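Long-range contacts in leucyl-trna synthetase (Plasmodium knowlesi, PDB 5FOF), which attaches leucine to its cognate tRNA using ATP, and carries the editing domain crystallised here, which probably hydrolyses mischarged tRNA: residues 108-113 / 135-140; 226-231 / 244-249; 253-258 / 297-302. All blocks are in the same frame, centred on the assembly; numbering follows the deposited sequence.

Interaction 1. Residues 108-113 / 135-140; sequences GFNKQR and CENVYI
Gly108 ends strand 102-108 as the antiparallel, hydrogen-bonded partner of Asn137: Gly108 N donates to Asn137 O over 3.1 Å, almost straight at 170°. Gly108 O leans instead on Cys135, whose CB lies 3.3 Å from it, and the Tyr139 ring comes in beside the glycine with CD2 3.8 Å from Gly108 CA. Phe109 follows and is met twice. Its ring brings CE1 to 3.8 Å from Cys135 SG, an oblique sulfur-aromatic contact, while its backbone O sits at the edge of the Tyr139 ring, in the ring plane, and accepts from Tyr139 OH; the modelled length of that bond is too short to be trusted. Asn110 swings its amide away from its own N (chi1 -155°), and OD1 accepts a bent hydrogen bond from Asn137 ND2 at 3.0 Å, the two amide planes standing 79° apart. Asn137 ND2 also donates to Tyr139 OH at 3.0 Å, close to its own amide plane, so this one nitrogen is shared between Asn110 OD1 and the tyrosine hydroxyl. Outside the pair, Tyr139 packs on Ile78 and Phe326. An antiparallel strand end is thus tied to its departing loop by side chains of the neighbouring strand, in the mixed sheet of the editing domain.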
loop_
_atom_site.group_PDB
_atom_site.type_symbol
_atom_site.label_atom_id
_atom_site.label_comp_id
_atom_site.label_asym_id
_atom_site.label_seq_id
_atom_site.Cartn_x
_atom_site.Cartn_y
_atom_site.Cartn_z
ATOM N N GLY A 108 -8.561 7.396 11.059
ATOM C CA GLY A 108 -9.674 7.404 10.107
ATOM C C GLY A 108 -10.677 6.303 10.355
ATOM O O GLY A 108 -10.590 5.566 11.344
ATOM N N PHE A 109 -11.610 6.172 9.417
ATOM C CA PHE A 109 -12.785 5.319 9.582
ATOM C C PHE A 109 -12.556 3.978 8.915
ATOM O O PHE A 109 -11.706 3.876 8.021
ATOM C CB PHE A 109 -13.985 6.011 8.973
ATOM C CG PHE A 109 -14.169 7.430 9.446
ATOM C CD1 PHE A 109 -14.483 7.699 10.763
ATOM C CD2 PHE A 109 -14.037 8.482 8.575
ATOM C CE1 PHE A 109 -14.672 9.000 11.198
ATOM C CE2 PHE A 109 -14.212 9.796 8.995
ATOM C CZ PHE A 109 -14.535 10.053 10.310
ATOM N N ASN A 110 -13.306 2.962 9.360
ATOM C CA ASN A 110 -13.216 1.594 8.802
ATOM C C ASN A 110 -13.904 1.455 7.432
ATOM O O ASN A 110 -13.433 0.714 6.558
ATOM C CB ASN A 110 -13.808 0.565 9.778
ATOM C CG ASN A 110 -13.233 -0.827 9.579
ATOM O OD1 ASN A 110 -12.039 -1.043 9.788
ATOM N ND2 ASN A 110 -14.075 -1.781 9.177
ATOM N N LYS A 111 -15.024 2.165 7.285
ATOM C CA LYS A 111 -15.795 2.300 6.050
ATOM C C LYS A 111 -15.895 3.799 5.743
ATOM O O LYS A 111 -15.844 4.599 6.664
ATOM C CB LYS A 111 -17.193 1.712 6.308
ATOM C CG LYS A 111 -18.129 1.629 5.105
ATOM C CD LYS A 111 -19.608 1.625 5.514
ATOM C CE LYS A 111 -20.505 2.097 4.365
ATOM N NZ LYS A 111 -21.897 2.424 4.795
ATOM N N GLN A 112 -16.030 4.183 4.469
ATOM C CA GLN A 112 -16.160 5.602 4.073
ATOM C C GLN A 112 -17.427 6.228 4.663
ATOM O O GLN A 112 -18.521 5.692 4.499
ATOM C CB GLN A 112 -16.184 5.765 2.543
ATOM C CG GLN A 112 -14.880 5.385 1.848
ATOM C CD GLN A 112 -14.896 5.541 0.321
ATOM O OE1 GLN A 112 -15.367 6.551 -0.212
ATOM N NE2 GLN A 112 -14.362 4.537 -0.388
ATOM N N ARG A 113 -17.267 7.354 5.353
ATOM C CA ARG A 113 -18.369 8.039 6.020
ATOM C C ARG A 113 -18.680 9.281 5.214
ATOM O O ARG A 113 -17.862 10.183 5.135
ATOM C CB ARG A 113 -18.004 8.404 7.467
ATOM C CG ARG A 113 -18.020 7.209 8.425
ATOM C CD ARG A 113 -17.929 7.611 9.893
ATOM N NE ARG A 113 -18.957 8.586 10.260
ATOM C CZ ARG A 113 -19.058 9.187 11.447
ATOM N NH1 ARG A 113 -18.210 8.909 12.442
ATOM N NH2 ARG A 113 -20.033 10.069 11.641
ATOM N N CYS A 135 -12.816 6.882 15.495
ATOM C CA CYS A 135 -11.887 6.267 14.545
ATOM C C CYS A 135 -11.247 5.056 15.172
ATOM O O CYS A 135 -10.458 5.198 16.113
ATOM C CB CYS A 135 -10.805 7.260 14.118
ATOM S SG CYS A 135 -11.445 8.653 13.174
ATOM N N GLU A 136 -11.570 3.878 14.639
ATOM C CA GLU A 136 -11.030 2.614 15.137
ATOM C C GLU A 136 -9.716 2.229 14.472
ATOM O O GLU A 136 -9.096 1.263 14.884
ATOM C CB GLU A 136 -12.067 1.475 15.002
ATOM C CG GLU A 136 -13.115 1.422 16.137
ATOM C CD GLU A 136 -12.576 0.897 17.493
ATOM O OE1 GLU A 136 -12.529 -0.350 17.681
ATOM O OE2 GLU A 136 -12.230 1.727 18.389
ATOM N N ASN A 137 -9.288 2.994 13.467
ATOM C CA ASN A 137 -8.153 2.640 12.638
ATOM C C ASN A 137 -7.113 3.748 12.633
ATOM O O ASN A 137 -7.461 4.919 12.500
ATOM C CB ASN A 137 -8.620 2.394 11.200
ATOM C CG ASN A 137 -9.315 1.052 11.021
ATOM O OD1 ASN A 137 -9.551 0.321 11.981
ATOM N ND2 ASN A 137 -9.637 0.718 9.772
ATOM N N VAL A 138 -5.844 3.368 12.794
ATOM C CA VAL A 138 -4.714 4.273 12.632
ATOM C C VAL A 138 -4.204 4.031 11.232
ATOM O O VAL A 138 -3.732 2.930 10.935
ATOM C CB VAL A 138 -3.570 3.984 13.643
ATOM C CG1 VAL A 138 -2.358 4.862 13.359
ATOM C CG2 VAL A 138 -4.052 4.204 15.066
ATOM N N TYR A 139 -4.313 5.035 10.367
ATOM C CA TYR A 139 -3.847 4.886 8.996
ATOM C C TYR A 139 -2.497 5.541 8.821
ATOM O O TYR A 139 -2.215 6.578 9.420
ATOM C CB TYR A 139 -4.827 5.459 7.976
ATOM C CG TYR A 139 -6.116 4.698 7.843
ATOM C CD1 TYR A 139 -6.123 3.322 7.653
ATOM C CD2 TYR A 139 -7.334 5.362 7.863
ATOM C CE1 TYR A 139 -7.311 2.620 7.541
ATOM C CE2 TYR A 139 -8.524 4.673 7.738
ATOM C CZ TYR A 139 -8.510 3.304 7.580
ATOM O OH TYR A 139 -9.691 2.621 7.464
ATOM N N ILE A 140 -1.691 4.918 7.969
ATOM C CA ILE A 140 -0.393 5.414 7.566
ATOM C C ILE A 140 -0.436 5.596 6.044
ATOM O O ILE A 140 -0.775 4.656 5.310
ATOM C CB ILE A 140 0.721 4.418 7.960
ATOM C CG1 ILE A 140 0.602 4.073 9.446
ATOM C CG2 ILE A 140 2.105 4.988 7.653
ATOM C CD1 ILE A 140 1.735 3.249 10.003
#

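Interaction 2. Residues 226-231 / 244-249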
loop_
_atom_site.group_PDB
_atom_site.type_symbol
_atom_site.label_atom_id
_atom_site.label_comp_id
_atom_site.label_asym_id
_atom_site.label_seq_id
_atom_site.Cartn_x
_atom_site.Cartn_y
_atom_site.Cartn_z
ATOM N N GLN A 226 15.135 -8.906 -5.943
ATOM C CA GLN A 226 16.446 -9.453 -6.362
ATOM C C GLN A 226 17.603 -8.634 -5.823
ATOM O O GLN A 226 18.533 -9.174 -5.227
ATOM C CB GLN A 226 16.547 -9.530 -7.887
ATOM C CG GLN A 226 15.753 -10.678 -8.504
ATOM C CD GLN A 226 16.308 -12.059 -8.173
ATOM O OE1 GLN A 226 17.443 -12.205 -7.713
ATOM N NE2 GLN A 226 15.503 -13.077 -8.414
ATOM N N ASP A 227 17.534 -7.327 -6.026
ATOM C CA ASP A 227 18.521 -6.414 -5.463
ATOM C C ASP A 227 18.667 -6.594 -3.962
ATOM O O ASP A 227 19.779 -6.664 -3.470
ATOM C CB ASP A 227 18.183 -4.944 -5.777
ATOM C CG ASP A 227 18.566 -4.541 -7.187
ATOM O OD1 ASP A 227 18.537 -5.399 -8.095
ATOM O OD2 ASP A 227 18.882 -3.350 -7.380
ATOM N N ILE A 228 17.545 -6.667 -3.249
ATOM C CA ILE A 228 17.565 -6.770 -1.787
ATOM C C ILE A 228 18.169 -8.110 -1.327
ATOM O O ILE A 228 18.900 -8.148 -0.359
ATOM C CB ILE A 228 16.160 -6.545 -1.184
ATOM C CG1 ILE A 228 15.746 -5.084 -1.353
ATOM C CG2 ILE A 228 16.125 -6.908 0.302
ATOM C CD1 ILE A 228 14.262 -4.819 -1.152
ATOM N N ARG A 229 17.852 -9.188 -2.031
ATOM C CA ARG A 229 18.426 -10.499 -1.757
ATOM C C ARG A 229 19.910 -10.503 -2.127
ATOM O O ARG A 229 20.743 -10.846 -1.297
ATOM C CB ARG A 229 17.661 -11.605 -2.507
ATOM C CG ARG A 229 16.265 -11.856 -1.962
ATOM C CD ARG A 229 15.420 -12.707 -2.902
ATOM N NE ARG A 229 14.048 -12.849 -2.409
ATOM C CZ ARG A 229 13.092 -13.580 -2.988
ATOM N NH1 ARG A 229 13.349 -14.258 -4.106
ATOM N NH2 ARG A 229 11.871 -13.652 -2.443
ATOM N N ARG A 230 20.236 -10.079 -3.348
ATOM C CA ARG A 230 21.636 -9.880 -3.776
ATOM C C ARG A 230 22.502 -9.108 -2.759
ATOM O O ARG A 230 23.696 -9.359 -2.672
ATOM C CB ARG A 230 21.682 -9.171 -5.139
ATOM C CG ARG A 230 23.067 -9.071 -5.776
ATOM C CD ARG A 230 23.024 -8.461 -7.179
ATOM N NE ARG A 230 22.951 -6.993 -7.191
ATOM C CZ ARG A 230 23.970 -6.157 -6.937
ATOM N NH1 ARG A 230 25.189 -6.603 -6.617
ATOM N NH2 ARG A 230 23.768 -4.842 -6.993
ATOM N N LYS A 231 21.908 -8.184 -2.001
ATOM C CA LYS A 231 22.607 -7.468 -0.924
ATOM C C LYS A 231 21.945 -7.689 0.456
ATOM O O LYS A 231 21.790 -6.735 1.236
ATOM C CB LYS A 231 22.667 -5.965 -1.221
ATOM C CG LYS A 231 22.923 -5.559 -2.666
ATOM C CD LYS A 231 22.463 -4.120 -2.882
ATOM C CE LYS A 231 22.747 -3.606 -4.283
ATOM N NZ LYS A 231 22.492 -2.139 -4.383
ATOM N N GLU A 244 16.398 -14.279 6.737
ATOM C CA GLU A 244 15.259 -15.201 6.722
ATOM C C GLU A 244 13.931 -14.566 6.349
ATOM O O GLU A 244 13.048 -15.264 5.900
ATOM C CB GLU A 244 15.106 -15.933 8.065
ATOM C CG GLU A 244 14.987 -15.040 9.305
ATOM C CD GLU A 244 16.262 -14.969 10.150
ATOM O OE1 GLU A 244 17.386 -15.046 9.582
ATOM O OE2 GLU A 244 16.132 -14.824 11.392
ATOM N N PHE A 245 13.781 -13.261 6.535
ATOM C CA PHE A 245 12.547 -12.561 6.153
ATOM C C PHE A 245 12.436 -12.198 4.666
ATOM O O PHE A 245 11.411 -11.666 4.248
ATOM C CB PHE A 245 12.389 -11.278 6.971
ATOM C CG PHE A 245 12.323 -11.485 8.469
ATOM C CD1 PHE A 245 12.012 -12.731 9.046
ATOM C CD2 PHE A 245 12.529 -10.388 9.319
ATOM C CE1 PHE A 245 11.949 -12.875 10.427
ATOM C CE2 PHE A 245 12.462 -10.530 10.699
ATOM C CZ PHE A 245 12.172 -11.774 11.254
ATOM N N LEU A 246 13.458 -12.510 3.872
ATOM C CA LEU A 246 13.614 -11.946 2.540
ATOM C C LEU A 246 13.432 -12.973 1.456
ATOM O O LEU A 246 13.929 -12.768 0.343
ATOM C CB LEU A 246 15.016 -11.364 2.385
ATOM C CG LEU A 246 15.417 -10.366 3.453
ATOM C CD1 LEU A 246 16.892 -10.017 3.307
ATOM C CD2 LEU A 246 14.533 -9.128 3.379
ATOM N N HIS A 247 12.738 -14.075 1.742
ATOM C CA HIS A 247 12.595 -15.125 0.731
ATOM C C HIS A 247 11.178 -15.676 0.583
ATOM O O HIS A 247 10.995 -16.786 0.079
ATOM C CB HIS A 247 13.641 -16.215 0.985
ATOM C CG HIS A 247 15.046 -15.713 0.876
ATOM N ND1 HIS A 247 15.729 -15.176 1.950
ATOM C CD2 HIS A 247 15.888 -15.634 -0.184
ATOM C CE1 HIS A 247 16.939 -14.810 1.560
ATOM N NE2 HIS A 247 17.061 -15.077 0.270
ATOM N N ASN A 248 10.186 -14.861 0.933
ATOM C CA ASN A 248 8.788 -15.264 0.812
ATOM C C ASN A 248 8.393 -15.517 -0.639
ATOM O O ASN A 248 8.805 -14.779 -1.551
ATOM C CB ASN A 248 7.842 -14.211 1.378
ATOM C CG ASN A 248 8.132 -13.877 2.823
ATOM O OD1 ASN A 248 8.804 -14.642 3.522
ATOM N ND2 ASN A 248 7.636 -12.716 3.277
ATOM N N GLU A 249 7.607 -16.584 -0.819
ATOM C CA GLU A 249 6.964 -16.934 -2.086
ATOM C C GLU A 249 5.920 -15.868 -2.385
ATOM O O GLU A 249 5.361 -15.276 -1.468
ATOM C CB GLU A 249 6.263 -18.313 -1.976
ATOM C CG GLU A 249 5.738 -18.909 -3.299
ATOM C CD GLU A 249 4.328 -19.538 -3.242
ATOM O OE1 GLU A 249 3.785 -19.767 -2.136
ATOM O OE2 GLU A 249 3.750 -19.818 -4.324
#
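Arg229 reaches segment 244-249 because its CG lies beside the backbone N (chi1 -70°) and the chain then runs extended from CG to NE, carrying the guanidinium off the last turn of its helix to the loop backbone. Ile228, one residue earlier, has CG2 anti to its N, and this branch meets CD2 of Leu246 at 4.1 Å, the two side chains crossing at about a right angle. The arginine makes the polar half of the contact. Its NE donates to Leu246 O over 2.8 Å; the donor lies in the plane of that carbonyl, but the bond is bent to 134° at the hydrogen and the oxygen sits somewhat out of the guanidinium plane. The aliphatic part takes part as well, Arg229 CG resting 3.4 Å from Leu246 O. Farther out, NH2 comes within 3.6 Å of His247 CA, and Asn248 O stands at the edge of the guanidinium, in its plane. The His247 side chain runs past the arginine in the opposite direction: CD2 lies over one guanidinium face, 4.0 Å from Arg229 NE, with the two planes only 20° apart. A weak hydrogen bond from His247 ND1 to Asp243 O helps to hold this ring, and Asn248 O receives another weak one from Asn93 ND2. The contact thus couples a small apolar touch on the buried side to an arginine that spans the more open side and holds a loop carbonyl. It joins the C-terminal end of helix 219-230 to the loop that follows helix 232-238. Ile228 and Leu246 both pack on Leu197 of strand 194-198, Ile228 also touches Tyr235, and His247 touches Gln232 of helix 232-238.

Interaction 3. Residues 253-258 / 297-302; sequences CIQLPD and TMTVEP
Gln255 and Thr297 exchange both of their backbone bonds, as expected of an antiparallel hydrogen-bonded pair: Gln255 N donates to Thr297 O and Thr297 N to Gln255 O, each at 2.7 Å, the first nearly straight at 173°. Their side chains stand on the same face of the sheet and add a third bond, in which Thr297 OG1 donates to Gln255 OE1 at 3.2 Å, in the plane of the amide carbonyl and on a lone pair. The threonine can do so because OG1 sits between its backbone N and carbonyl carbon (chi1 46°), turned to the incoming glutamine. Next along, Ile254 and Met298 form the non-hydrogen-bonded pair, with Ile254 CA 3.3 Å from Thr297 O in a CA-H...O contact. On their face of the sheet, Met298 is bent at both chi2 and chi3, which folds the thioether back over the other strand: SD lies 4.2 Å from Ile254 CG1, and CE approaches Cys253 O to 3.4 Å. The pairing ends at Thr299, whose N donates to Cys253 O over 3.0 Å from well above the carbonyl plane. Its methyl, CG2, lies 3.6 Å from Gln255 CG and lines the glutamine chain. In the second shell, Thr299 OG1 is hydrogen-bonded to Ser252 O, just before the first segment, which extends the tie by one residue; Asp217 OD2 accepts from Cys253 N and so fixes that segment's start. The little two-stranded sheet lies among helices: Ile254 and Met298 pack on Ile308 of helix 308-321, Met298 also on Cys311, Ile254 on Gln292 of helix 281-295, which ends just before strand 297-298, and Leu256 on helix 263-270.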
loop_
_atom_site.group_PDB
_atom_site.type_symbol
_atom_site.label_atom_id
_atom_site.label_comp_id
_atom_site.label_asym_id
_atom_site.label_seq_id
_atom_site.Cartn_x
_atom_site.Cartn_y
_atom_site.Cartn_z
ATOM N N CYS A 253 -0.554 -14.889 -9.839
ATOM C CA CYS A 253 -1.986 -14.780 -10.107
ATOM C C CYS A 253 -2.357 -14.696 -11.589
ATOM O O CYS A 253 -3.539 -14.740 -11.903
ATOM C CB CYS A 253 -2.568 -13.560 -9.383
ATOM S SG CYS A 253 -2.173 -13.500 -7.625
ATOM N N ILE A 254 -1.369 -14.554 -12.486
ATOM C CA ILE A 254 -1.625 -14.248 -13.909
ATOM C C ILE A 254 -0.784 -15.106 -14.894
ATOM O O ILE A 254 0.430 -15.202 -14.747
ATOM C CB ILE A 254 -1.413 -12.734 -14.203
ATOM C CG1 ILE A 254 -2.316 -11.877 -13.302
ATOM C CG2 ILE A 254 -1.697 -12.429 -15.676
ATOM C CD1 ILE A 254 -2.325 -10.385 -13.596
ATOM N N GLN A 255 -1.457 -15.695 -15.889
ATOM C CA GLN A 255 -0.850 -16.462 -16.996
ATOM C C GLN A 255 -0.897 -15.624 -18.257
ATOM O O GLN A 255 -1.886 -14.932 -18.486
ATOM C CB GLN A 255 -1.689 -17.711 -17.324
ATOM C CG GLN A 255 -1.443 -18.952 -16.490
ATOM C CD GLN A 255 -2.664 -19.869 -16.405
ATOM O OE1 GLN A 255 -3.709 -19.605 -17.004
ATOM N NE2 GLN A 255 -2.536 -20.947 -15.636
ATOM N N LEU A 256 0.127 -15.736 -19.098
ATOM C CA LEU A 256 0.078 -15.226 -20.475
ATOM C C LEU A 256 0.092 -16.400 -21.485
ATOM O O LEU A 256 0.573 -17.487 -21.144
ATOM C CB LEU A 256 1.241 -14.264 -20.711
ATOM C CG LEU A 256 1.068 -12.876 -20.084
ATOM C CD1 LEU A 256 2.396 -12.128 -20.034
ATOM C CD2 LEU A 256 0.027 -12.052 -20.831
ATOM N N PRO A 257 -0.432 -16.191 -22.720
ATOM C CA PRO A 257 -0.693 -17.280 -23.677
ATOM C C PRO A 257 0.381 -18.373 -23.817
ATOM O O PRO A 257 0.067 -19.545 -23.601
ATOM C CB PRO A 257 -0.895 -16.537 -25.002
ATOM C CG PRO A 257 -1.494 -15.244 -24.593
ATOM C CD PRO A 257 -0.802 -14.884 -23.306
ATOM N N ASP A 258 1.612 -17.998 -24.174
ATOM C CA ASP A 258 2.717 -18.968 -24.356
ATOM C C ASP A 258 3.793 -18.911 -23.272
ATOM O O ASP A 258 4.615 -19.817 -23.173
ATOM C CB ASP A 258 3.368 -18.781 -25.733
ATOM C CG ASP A 258 2.628 -19.520 -26.832
ATOM O OD1 ASP A 258 2.588 -20.766 -26.764
ATOM O OD2 ASP A 258 2.095 -18.864 -27.762
ATOM N N THR A 297 -4.530 -14.221 -18.258
ATOM C CA THR A 297 -5.640 -14.929 -17.584
ATOM C C THR A 297 -5.289 -15.205 -16.132
ATOM O O THR A 297 -4.114 -15.280 -15.775
ATOM C CB THR A 297 -6.021 -16.265 -18.264
ATOM O OG1 THR A 297 -4.833 -17.012 -18.555
ATOM C CG2 THR A 297 -6.821 -16.013 -19.551
ATOM N N MET A 298 -6.325 -15.350 -15.310
ATOM C CA MET A 298 -6.173 -15.501 -13.865
ATOM C C MET A 298 -5.957 -16.963 -13.484
ATOM O O MET A 298 -6.520 -17.861 -14.112
ATOM C CB MET A 298 -7.418 -14.978 -13.152
ATOM C CG MET A 298 -7.682 -13.489 -13.307
ATOM S SD MET A 298 -6.385 -12.411 -12.680
ATOM C CE MET A 298 -6.232 -12.961 -10.984
ATOM N N THR A 299 -5.165 -17.186 -12.437
ATOM C CA THR A 299 -4.757 -18.522 -12.003
ATOM C C THR A 299 -5.376 -18.991 -10.669
ATOM O O THR A 299 -5.195 -20.148 -10.296
ATOM C CB THR A 299 -3.230 -18.575 -11.862
ATOM O OG1 THR A 299 -2.817 -17.673 -10.836
ATOM C CG2 THR A 299 -2.561 -18.164 -13.152
ATOM N N VAL A 300 -6.118 -18.121 -9.986
ATOM C CA VAL A 300 -6.643 -18.391 -8.643
ATOM C C VAL A 300 -8.161 -18.504 -8.644
ATOM O O VAL A 300 -8.837 -17.831 -9.435
ATOM C CB VAL A 300 -6.251 -17.282 -7.622
ATOM C CG1 VAL A 300 -4.778 -17.362 -7.290
ATOM C CG2 VAL A 300 -6.573 -15.879 -8.121
ATOM N N GLU A 301 -8.701 -19.319 -7.735
ATOM C CA GLU A 301 -10.172 -19.400 -7.566
ATOM C C GLU A 301 -10.640 -18.197 -6.712
ATOM O O GLU A 301 -9.875 -17.719 -5.870
ATOM C CB GLU A 301 -10.704 -20.747 -7.007
ATOM C CG GLU A 301 -9.753 -21.633 -6.215
ATOM C CD GLU A 301 -8.851 -22.467 -7.116
ATOM O OE1 GLU A 301 -9.365 -23.400 -7.777
ATOM O OE2 GLU A 301 -7.632 -22.181 -7.164
ATOM N N PRO A 302 -11.863 -17.694 -6.918
ATOM C CA PRO A 302 -12.849 -18.234 -7.853
ATOM C C PRO A 302 -12.824 -17.534 -9.215
ATOM O O PRO A 302 -13.881 -17.323 -9.816
ATOM C CB PRO A 302 -14.174 -17.975 -7.116
ATOM C CG PRO A 302 -13.931 -16.695 -6.392
ATOM C CD PRO A 302 -12.478 -16.733 -5.979
#

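Overall arrangement
The three contacts follow one another along the chain, each closing before the next opens; interaction 1 touches neither of the others, and interactions 2 and 3 meet only through the chain that joins them. Interaction 1 belongs to the large mixed sheet, where strands 102-108 and 137-141 pair. Interaction 2 lies on the opposite side of the chain's centre, about 32 Å away between centres, yet reaches the same sheet through strand 194-198. Interaction 3 builds a separate two-stranded sheet, its centre about 25 Å from interaction 2 and 33 Å from interaction 1. The loop held by interaction 2 leads into interaction 3, linking sheet-bound and helix-rich parts of the editing domain.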